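Local coordinates for protein uncharacterized HTH-type transcriptional regulator YurK (PDB 2IKK) that probably regulates transcription as a GntR-family DNA-binding protein, of which this chain is the C-terminal UTRA domain, at residues Leu72-Thr77 / Gln123-Tyr128; Tyr105-Thr110 / Gln150-Ser155. All blocks are in the same frame, centred on the assembly; numbering follows the deposited sequence.

Interaction 1. Residues Leu72-Thr77 / Gln123-Tyr128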
ATOM      1  N   LEU A  72      12.435 -11.087   4.447  1.00 29.55           N
ATOM      2  CA  LEU A  72      11.560 -10.193   3.670  1.00 29.64           C
ATOM      3  C   LEU A  72      10.272  -9.838   4.441  1.00 29.04           C
ATOM      4  O   LEU A  72       9.780  -8.710   4.361  1.00 27.72           O
ATOM      5  CB  LEU A  72      11.274 -10.791   2.279  1.00 30.87           C
ATOM      6  CG  LEU A  72      10.031 -10.341   1.525  1.00 33.93           C
ATOM      7  CD1 LEU A  72      10.322 -10.056   0.072  1.00 41.25           C
ATOM      8  CD2 LEU A  72       8.943 -11.501   1.660  1.00 39.12           C
ATOM      9  N   THR A  73       9.734 -10.819   5.191  1.00 27.99           N
ATOM     10  CA  THR A  73       8.516 -10.533   5.978  1.00 27.53           C
ATOM     11  C   THR A  73       8.601 -11.252   7.274  1.00 27.10           C
ATOM     12  O   THR A  73       8.878 -12.470   7.299  1.00 29.05           O
ATOM     13  CB  THR A  73       7.253 -11.039   5.297  1.00 28.16           C
ATOM     14  OG1 THR A  73       7.208 -10.532   3.965  1.00 32.69           O
ATOM     15  CG2 THR A  73       6.023 -10.565   6.035  1.00 23.40           C
ATOM     16  N   PHE A  74       8.370 -10.499   8.349  1.00 25.26           N
ATOM     17  CA  PHE A  74       8.203 -11.057   9.674  1.00 22.93           C
ATOM     18  C   PHE A  74       6.676 -11.012   9.979  1.00 23.58           C
ATOM     19  O   PHE A  74       6.044  -9.964   9.928  1.00 21.44           O
ATOM     20  CB  PHE A  74       9.091 -10.304  10.708  1.00 24.89           C
ATOM     21  CG  PHE A  74       8.748 -10.570  12.121  1.00 23.85           C
ATOM     22  CD1 PHE A  74       8.625 -11.861  12.611  1.00 27.77           C
ATOM     23  CD2 PHE A  74       8.549  -9.484  13.013  1.00 27.55           C
ATOM     24  CE1 PHE A  74       8.304 -12.054  13.983  1.00 30.82           C
ATOM     25  CE2 PHE A  74       8.164  -9.669  14.349  1.00 28.65           C
ATOM     26  CZ  PHE A  74       8.076 -10.982  14.838  1.00 29.83           C
ATOM     27  N   GLU A  75       6.116 -12.203  10.177  1.00 22.26           N
ATOM     28  CA  GLU A  75       4.652 -12.346  10.274  1.00 23.48           C
ATOM     29  C   GLU A  75       4.320 -12.716  11.730  1.00 21.80           C
ATOM     30  O   GLU A  75       4.971 -13.598  12.390  1.00 22.05           O
ATOM     31  CB  GLU A  75       4.174 -13.427   9.322  1.00 24.47           C
ATOM     32  CG  GLU A  75       2.666 -13.790   9.455  1.00 22.12           C
ATOM     33  CD  GLU A  75       2.284 -15.093   8.757  1.00 30.56           C
ATOM     34  OE1 GLU A  75       2.989 -15.542   7.824  1.00 34.67           O
ATOM     35  OE2 GLU A  75       1.237 -15.660   9.136  1.00 29.43           O
ATOM     36  N   VAL A  76       3.303 -12.074  12.290  1.00 20.73           N
ATOM     37  CA  VAL A  76       2.821 -12.562  13.599  1.00 19.72           C
ATOM     38  C   VAL A  76       1.294 -12.733  13.332  1.00 20.04           C
ATOM     39  O   VAL A  76       0.653 -11.745  13.058  1.00 18.00           O
ATOM     40  CB  VAL A  76       3.011 -11.567  14.736  1.00 21.11           C
ATOM     41  CG1 VAL A  76       2.410 -12.099  16.060  1.00 23.05           C
ATOM     42  CG2 VAL A  76       4.550 -11.211  14.895  1.00 21.45           C
ATOM     43  N   THR A  77       0.781 -13.966  13.430  1.00 20.00           N
ATOM     44  CA  THR A  77      -0.661 -14.227  13.193  1.00 21.54           C
ATOM     45  C   THR A  77      -1.291 -14.865  14.439  1.00 20.55           C
ATOM     46  O   THR A  77      -0.607 -15.685  15.126  1.00 22.78           O
ATOM     47  CB  THR A  77      -0.723 -15.124  11.982  1.00 23.72           C
ATOM     48  OG1 THR A  77      -0.233 -14.385  10.825  1.00 26.22           O
ATOM     49  CG2 THR A  77      -2.122 -15.746  11.716  1.00 24.63           C
ATOM     50  N   GLN A 123      13.308  -3.929  19.321  1.00 29.84           N
ATOM     51  CA  GLN A 123      14.318  -4.994  19.440  1.00 32.25           C
ATOM     52  C   GLN A 123      13.969  -6.277  18.669  1.00 29.66           C
ATOM     53  O   GLN A 123      14.782  -6.787  17.958  1.00 28.19           O
ATOM     54  CB  GLN A 123      14.487  -5.318  20.937  1.00 32.95           C
ATOM     55  CG  GLN A 123      15.684  -6.123  21.324  1.00 37.50           C
ATOM     56  CD  GLN A 123      15.757  -6.215  22.890  1.00 37.77           C
ATOM     57  OE1 GLN A 123      15.302  -5.295  23.610  1.00 42.30           O
ATOM     58  NE2 GLN A 123      16.289  -7.341  23.402  1.00 43.52           N
ATOM     59  N   GLU A 124      12.747  -6.782  18.814  1.00 29.55           N
ATOM     60  CA  GLU A 124      12.365  -8.045  18.208  1.00 31.08           C
ATOM     61  C   GLU A 124      12.390  -8.017  16.661  1.00 28.56           C
ATOM     62  O   GLU A 124      12.854  -8.929  16.016  1.00 29.08           O
ATOM     63  CB  GLU A 124      10.964  -8.478  18.702  1.00 31.36           C
ATOM     64  CG  GLU A 124      10.592  -9.827  18.051  1.00 35.34           C
ATOM     65  CD  GLU A 124       9.297 -10.455  18.604  1.00 36.21           C
ATOM     66  OE1 GLU A 124       8.237  -9.788  18.602  1.00 43.97           O
ATOM     67  OE2 GLU A 124       9.348 -11.639  18.991  1.00 42.47           O
ATOM     68  N   GLU A 125      11.903  -6.923  16.087  1.00 29.41           N
ATOM     69  CA  GLU A 125      11.900  -6.784  14.628  1.00 30.12           C
ATOM     70  C   GLU A 125      13.303  -6.658  14.071  1.00 29.53           C
ATOM     71  O   GLU A 125      13.617  -7.190  12.993  1.00 30.76           O
ATOM     72  CB  GLU A 125      11.091  -5.556  14.210  1.00 30.48           C
ATOM     73  CG  GLU A 125       9.643  -5.708  14.510  1.00 32.15           C
ATOM     74  CD  GLU A 125       9.248  -5.243  15.864  1.00 34.50           C
ATOM     75  OE1 GLU A 125      10.077  -4.787  16.622  1.00 36.58           O
ATOM     76  OE2 GLU A 125       8.059  -5.324  16.190  1.00 40.40           O
ATOM     77  N   SER A 126      14.107  -5.881  14.776  1.00 31.04           N
ATOM     78  CA  SER A 126      15.480  -5.620  14.373  1.00 31.59           C
ATOM     79  C   SER A 126      16.207  -6.976  14.299  1.00 31.55           C
ATOM     80  O   SER A 126      16.882  -7.270  13.330  1.00 31.37           O
ATOM     81  CB  SER A 126      16.119  -4.596  15.305  1.00 32.26           C
ATOM     82  OG  SER A 126      16.733  -5.221  16.421  1.00 40.65           O
ATOM     83  N   LYS A 127      16.005  -7.847  15.281  1.00 31.22           N
ATOM     84  CA  LYS A 127      16.588  -9.191  15.185  1.00 32.67           C
ATOM     85  C   LYS A 127      16.115  -9.998  13.998  1.00 32.32           C
ATOM     86  O   LYS A 127      16.924 -10.422  13.229  1.00 32.77           O
ATOM     87  CB  LYS A 127      16.326  -9.961  16.472  1.00 33.23           C
ATOM     88  CG  LYS A 127      16.869 -11.432  16.471  1.00 37.22           C
ATOM     89  CD  LYS A 127      16.725 -11.959  17.866  1.00 42.46           C
ATOM     90  CE  LYS A 127      17.986 -12.735  18.272  1.00 47.99           C
ATOM     91  NZ  LYS A 127      19.142 -11.832  18.586  1.00 51.99           N
ATOM     92  N   TYR A 128      14.807 -10.164  13.818  1.00 30.88           N
ATOM     93  CA  TYR A 128      14.291 -11.083  12.825  1.00 31.20           C
ATOM     94  C   TYR A 128      14.399 -10.570  11.402  1.00 28.62           C
ATOM     95  O   TYR A 128      14.544 -11.350  10.493  1.00 26.54           O
ATOM     96  CB  TYR A 128      12.849 -11.466  13.146  1.00 32.23           C
ATOM     97  CG  TYR A 128      12.750 -12.280  14.414  1.00 35.68           C
ATOM     98  CD1 TYR A 128      13.690 -13.278  14.693  1.00 37.43           C
ATOM     99  CD2 TYR A 128      11.734 -12.038  15.342  1.00 37.85           C
ATOM    100  CE1 TYR A 128      13.607 -14.034  15.891  1.00 40.63           C
ATOM    101  CE2 TYR A 128      11.636 -12.774  16.528  1.00 37.66           C
ATOM    102  CZ  TYR A 128      12.575 -13.754  16.798  1.00 40.38           C
ATOM    103  OH  TYR A 128      12.447 -14.495  17.981  1.00 45.11           O
TER
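Helix 123-129 packs on the antiparallel sheet of the UTRA domain, and Phe74 of strand 71-80 is the side chain of Leu72-Thr77 that meets it, through Glu124, Glu125 and Tyr128. The short segments run at 136° to each other, their axes 9.5 Å apart at closest approach. The CA–CB bond of Phe74 points toward the helix, and its first torsion swings CG away from the backbone N, setting the ring against Glu124 and Tyr128. Tyr128 lays CD2 over one face of that ring, near the rim, 3.7 Å from Phe74 CE1; the two ring planes meet at 47°, an oblique pair with centroids 5.3 Å apart. Glu124 arrives at the edge of the phenyl ring, its extended chain bringing OE1 to 4.0 Å from Phe74 CZ, while OE2 lies in the plane of the Tyr128 ring, at its edge, and forms a salt bridge to Lys62. Its carboxylate plane is turned 64° from the phenyl ring. The aliphatic part of Glu125 adds a looser contact, CG lying 4.2 Å from Phe74 CD2. Cutting Phe74 back to an alanine is likely to leave Tyr128 CD2 without the ring it lies over and to open a gap under the helix. Leu35 of strand 33-41 touches both aromatic side chains, Ile64 of strand 57-66 touches Tyr128, and Leu158 of strand 150-160 meets Glu125, so the helix rests across several neighbouring strands.

Interaction 2. Residues Tyr105-Thr110 / Gln150-Ser155; sequences YKVVPT and QPIYCS
Van der Waals contact between aliphatic side chains packs the connection from helix 97-105 to edge strand 111-120 of the UTRA domain against strand 150-160 of the same sheet, with Ile152 received by Val107 and Pro109. CD1 of Ile152 touches both loop residues, at 3.9 Å from Val107 CG1 and 4.0 Å from Pro109 CB. The second branch takes part as well: Ile152 CG2 lies 4.0 Å from Val107 CG1, so one valine methyl meets both branches of the isoleucine. Val107 and Ile152 lie side by side and point opposite ways, while the proline ring sits crosswise to the isoleucine chain. Ile152 holds CG1 between its backbone N and carbonyl carbon (chi1 51°), and the chain beyond is extended, which carries CD1 out to the loop.

The contact with the aromatic ring is looser. Pro109 CG comes to 4.5 Å from Tyr153 CE2, approaching the ring obliquely, and the tyrosine ring also meets that of His98 on helix 97-105, with the planes roughly perpendicular.

The hydrogen bonds lie beside this apolar patch. Gln150 folds back so that NE2 donates to Pro151 O at 2.9 Å, with an N-H...O angle of 153°, and Val108 O accepts from Thr146 OG1 of strand 136-146, tying the loop to the sheet.

Phe84 touches both Val107 and Ile152, extending the hydrophobic cluster. All the contacts across the two segments are between carbon atoms, so the pairing is apolar packing, and it probably sets less strict demands on orientation than polar bonds would.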
ATOM      1  N   TYR A 105     -10.408 -28.044   9.663  1.00 28.87           N
ATOM      2  CA  TYR A 105     -11.563 -27.321  10.185  1.00 28.79           C
ATOM      3  C   TYR A 105     -12.683 -27.013   9.184  1.00 29.50           C
ATOM      4  O   TYR A 105     -13.704 -26.429   9.572  1.00 29.37           O
ATOM      5  CB  TYR A 105     -11.089 -26.037  10.885  1.00 27.60           C
ATOM      6  CG  TYR A 105     -10.093 -26.337  11.963  1.00 27.60           C
ATOM      7  CD1 TYR A 105      -8.717 -26.220  11.707  1.00 25.75           C
ATOM      8  CD2 TYR A 105     -10.506 -26.747  13.235  1.00 25.53           C
ATOM      9  CE1 TYR A 105      -7.792 -26.538  12.665  1.00 26.79           C
ATOM     10  CE2 TYR A 105      -9.596 -27.054  14.193  1.00 23.54           C
ATOM     11  CZ  TYR A 105      -8.233 -26.897  13.919  1.00 23.68           C
ATOM     12  OH  TYR A 105      -7.345 -27.236  14.895  1.00 27.41           O
ATOM     13  N   LYS A 106     -12.509 -27.432   7.926  1.00 29.48           N
ATOM     14  CA  LYS A 106     -13.427 -27.124   6.814  1.00 30.78           C
ATOM     15  C   LYS A 106     -13.686 -25.591   6.686  1.00 32.09           C
ATOM     16  O   LYS A 106     -14.773 -25.144   6.343  1.00 31.70           O
ATOM     17  CB  LYS A 106     -14.743 -27.906   6.999  1.00 32.25           C
ATOM     18  CG  LYS A 106     -14.502 -29.414   7.239  1.00 35.37           C
ATOM     19  CD  LYS A 106     -13.531 -29.977   6.220  1.00 43.73           C
ATOM     20  CE  LYS A 106     -13.305 -31.477   6.462  1.00 45.00           C
ATOM     21  NZ  LYS A 106     -12.120 -31.898   5.696  1.00 46.93           N
ATOM     22  N   VAL A 107     -12.653 -24.797   6.925  1.00 30.63           N
ATOM     23  CA  VAL A 107     -12.794 -23.360   6.809  1.00 30.63           C
ATOM     24  C   VAL A 107     -11.935 -22.838   5.669  1.00 30.45           C
ATOM     25  O   VAL A 107     -10.734 -23.185   5.517  1.00 29.97           O
ATOM     26  CB  VAL A 107     -12.469 -22.648   8.199  1.00 29.73           C
ATOM     27  CG1 VAL A 107     -12.241 -21.140   8.047  1.00 30.81           C
ATOM     28  CG2 VAL A 107     -13.597 -22.933   9.251  1.00 33.53           C
ATOM     29  N   VAL A 108     -12.552 -21.997   4.846  1.00 30.58           N
ATOM     30  CA  VAL A 108     -11.842 -21.275   3.775  1.00 31.93           C
ATOM     31  C   VAL A 108     -12.161 -19.777   3.908  1.00 31.50           C
ATOM     32  O   VAL A 108     -13.366 -19.426   4.014  1.00 31.33           O
ATOM     33  CB  VAL A 108     -12.292 -21.843   2.356  1.00 32.61           C
ATOM     34  CG1 VAL A 108     -11.840 -20.999   1.284  1.00 35.08           C
ATOM     35  CG2 VAL A 108     -11.642 -23.247   2.168  1.00 35.06           C
ATOM     36  N   PRO A 109     -11.116 -18.880   3.889  1.00 30.33           N
ATOM     37  CA  PRO A 109     -11.420 -17.457   3.895  1.00 30.04           C
ATOM     38  C   PRO A 109     -12.118 -17.027   2.609  1.00 29.70           C
ATOM     39  O   PRO A 109     -11.822 -17.541   1.515  1.00 32.33           O
ATOM     40  CB  PRO A 109     -10.033 -16.744   4.121  1.00 29.80           C
ATOM     41  CG  PRO A 109      -9.009 -17.770   4.160  1.00 31.80           C
ATOM     42  CD  PRO A 109      -9.668 -19.161   3.955  1.00 30.13           C
ATOM     43  N   THR A 110     -13.064 -16.120   2.735  1.00 29.10           N
ATOM     44  CA  THR A 110     -13.841 -15.608   1.627  1.00 28.84           C
ATOM     45  C   THR A 110     -13.433 -14.170   1.294  1.00 28.77           C
ATOM     46  O   THR A 110     -13.753 -13.676   0.235  1.00 25.96           O
ATOM     47  CB  THR A 110     -15.351 -15.614   1.991  1.00 29.83           C
ATOM     48  OG1 THR A 110     -15.584 -14.908   3.220  1.00 28.52           O
ATOM     49  CG2 THR A 110     -15.823 -17.090   2.182  1.00 31.22           C
ATOM     50  N   GLN A 150     -17.482 -13.734   9.379  1.00 26.67           N
ATOM     51  CA  GLN A 150     -16.918 -14.239  10.614  1.00 25.55           C
ATOM     52  C   GLN A 150     -15.357 -14.121  10.613  1.00 23.70           C
ATOM     53  O   GLN A 150     -14.718 -14.783   9.837  1.00 23.36           O
ATOM     54  CB  GLN A 150     -17.310 -15.700  10.758  1.00 26.50           C
ATOM     55  CG  GLN A 150     -16.627 -16.453  11.865  1.00 29.15           C
ATOM     56  CD  GLN A 150     -16.920 -15.810  13.210  1.00 35.31           C
ATOM     57  OE1 GLN A 150     -18.111 -15.558  13.587  1.00 34.42           O
ATOM     58  NE2 GLN A 150     -15.840 -15.491  13.947  1.00 27.64           N
ATOM     59  N   PRO A 151     -14.779 -13.288  11.490  1.00 24.06           N
ATOM     60  CA  PRO A 151     -13.278 -13.244  11.504  1.00 23.74           C
ATOM     61  C   PRO A 151     -12.685 -14.618  11.937  1.00 24.03           C
ATOM     62  O   PRO A 151     -13.200 -15.252  12.877  1.00 24.52           O
ATOM     63  CB  PRO A 151     -12.952 -12.095  12.515  1.00 24.75           C
ATOM     64  CG  PRO A 151     -14.144 -12.035  13.391  1.00 25.29           C
ATOM     65  CD  PRO A 151     -15.341 -12.340  12.492  1.00 24.63           C
ATOM     66  N   ILE A 152     -11.598 -15.041  11.280  1.00 22.71           N
ATOM     67  CA  ILE A 152     -10.979 -16.340  11.513  1.00 23.24           C
ATOM     68  C   ILE A 152      -9.532 -16.279  11.984  1.00 23.35           C
ATOM     69  O   ILE A 152      -9.122 -17.128  12.772  1.00 23.32           O
ATOM     70  CB  ILE A 152     -11.071 -17.309  10.349  1.00 23.38           C
ATOM     71  CG1 ILE A 152     -10.596 -16.681   9.004  1.00 23.74           C
ATOM     72  CG2 ILE A 152     -12.581 -17.826  10.253  1.00 26.20           C
ATOM     73  CD1 ILE A 152     -10.335 -17.780   7.930  1.00 24.97           C
ATOM     74  N   TYR A 153      -8.800 -15.283  11.519  1.00 21.03           N
ATOM     75  CA  TYR A 153      -7.475 -15.044  12.070  1.00 19.99           C
ATOM     76  C   TYR A 153      -7.011 -13.624  11.755  1.00 18.88           C
ATOM     77  O   TYR A 153      -7.608 -12.900  10.895  1.00 18.54           O
ATOM     78  CB  TYR A 153      -6.492 -16.076  11.559  1.00 20.28           C
ATOM     79  CG  TYR A 153      -6.229 -15.986  10.041  1.00 21.35           C
ATOM     80  CD1 TYR A 153      -5.319 -15.085   9.530  1.00 24.49           C
ATOM     81  CD2 TYR A 153      -6.843 -16.882   9.140  1.00 24.35           C
ATOM     82  CE1 TYR A 153      -5.034 -14.996   8.156  1.00 26.53           C
ATOM     83  CE2 TYR A 153      -6.563 -16.851   7.791  1.00 22.69           C
ATOM     84  CZ  TYR A 153      -5.682 -15.850   7.277  1.00 23.60           C
ATOM     85  OH  TYR A 153      -5.387 -15.711   5.946  1.00 28.64           O
ATOM     86  N   CYS A 154      -5.977 -13.151  12.465  1.00 19.85           N
ATOM     87  CA  CYS A 154      -5.482 -11.832  12.067  1.00 19.22           C
ATOM     88  C   CYS A 154      -3.973 -11.875  11.974  1.00 20.73           C
ATOM     89  O   CYS A 154      -3.370 -12.653  12.697  1.00 20.88           O
ATOM     90  CB  CYS A 154      -5.996 -10.752  13.025  1.00 20.61           C
ATOM     91  SG  CYS A 154      -5.646 -10.983  14.785  1.00 24.80           S
ATOM     92  N   SER A 155      -3.362 -11.028  11.141  1.00 19.52           N
ATOM     93  CA  SER A 155      -1.925 -11.173  10.875  1.00 21.04           C
ATOM     94  C   SER A 155      -1.363  -9.775  10.868  1.00 21.43           C
ATOM     95  O   SER A 155      -2.034  -8.821  10.485  1.00 23.72           O
ATOM     96  CB  SER A 155      -1.719 -11.865   9.498  1.00 21.73           C
ATOM     97  OG  SER A 155      -2.086 -13.296   9.334  1.00 22.26           O
TER

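In the fold
After strands 33-41 and 57-66, with helix 44-50 between them, the chain reaches 72-77 on strand 71-80, then helix 97-105 and the loop 105-110, then strand 111-120 and the segment 123-128, where interaction 1 closes a loop of 45 intervening residues. Strand 136-146 follows before 150-155 returns to the loop and interaction 2 closes its own, spanning 39. The segments alternate, so the two closures cross. Their centres lie about 23 Å apart, on opposite sides of the chain's centre, yet strands 71-80 and 150-160 are antiparallel neighbours in one sheet. There Thr77 OG1 and Ser155 OG, 2.6 Å apart, probably share a hydrogen bond, linking the helix-covered region to the loop-covered one.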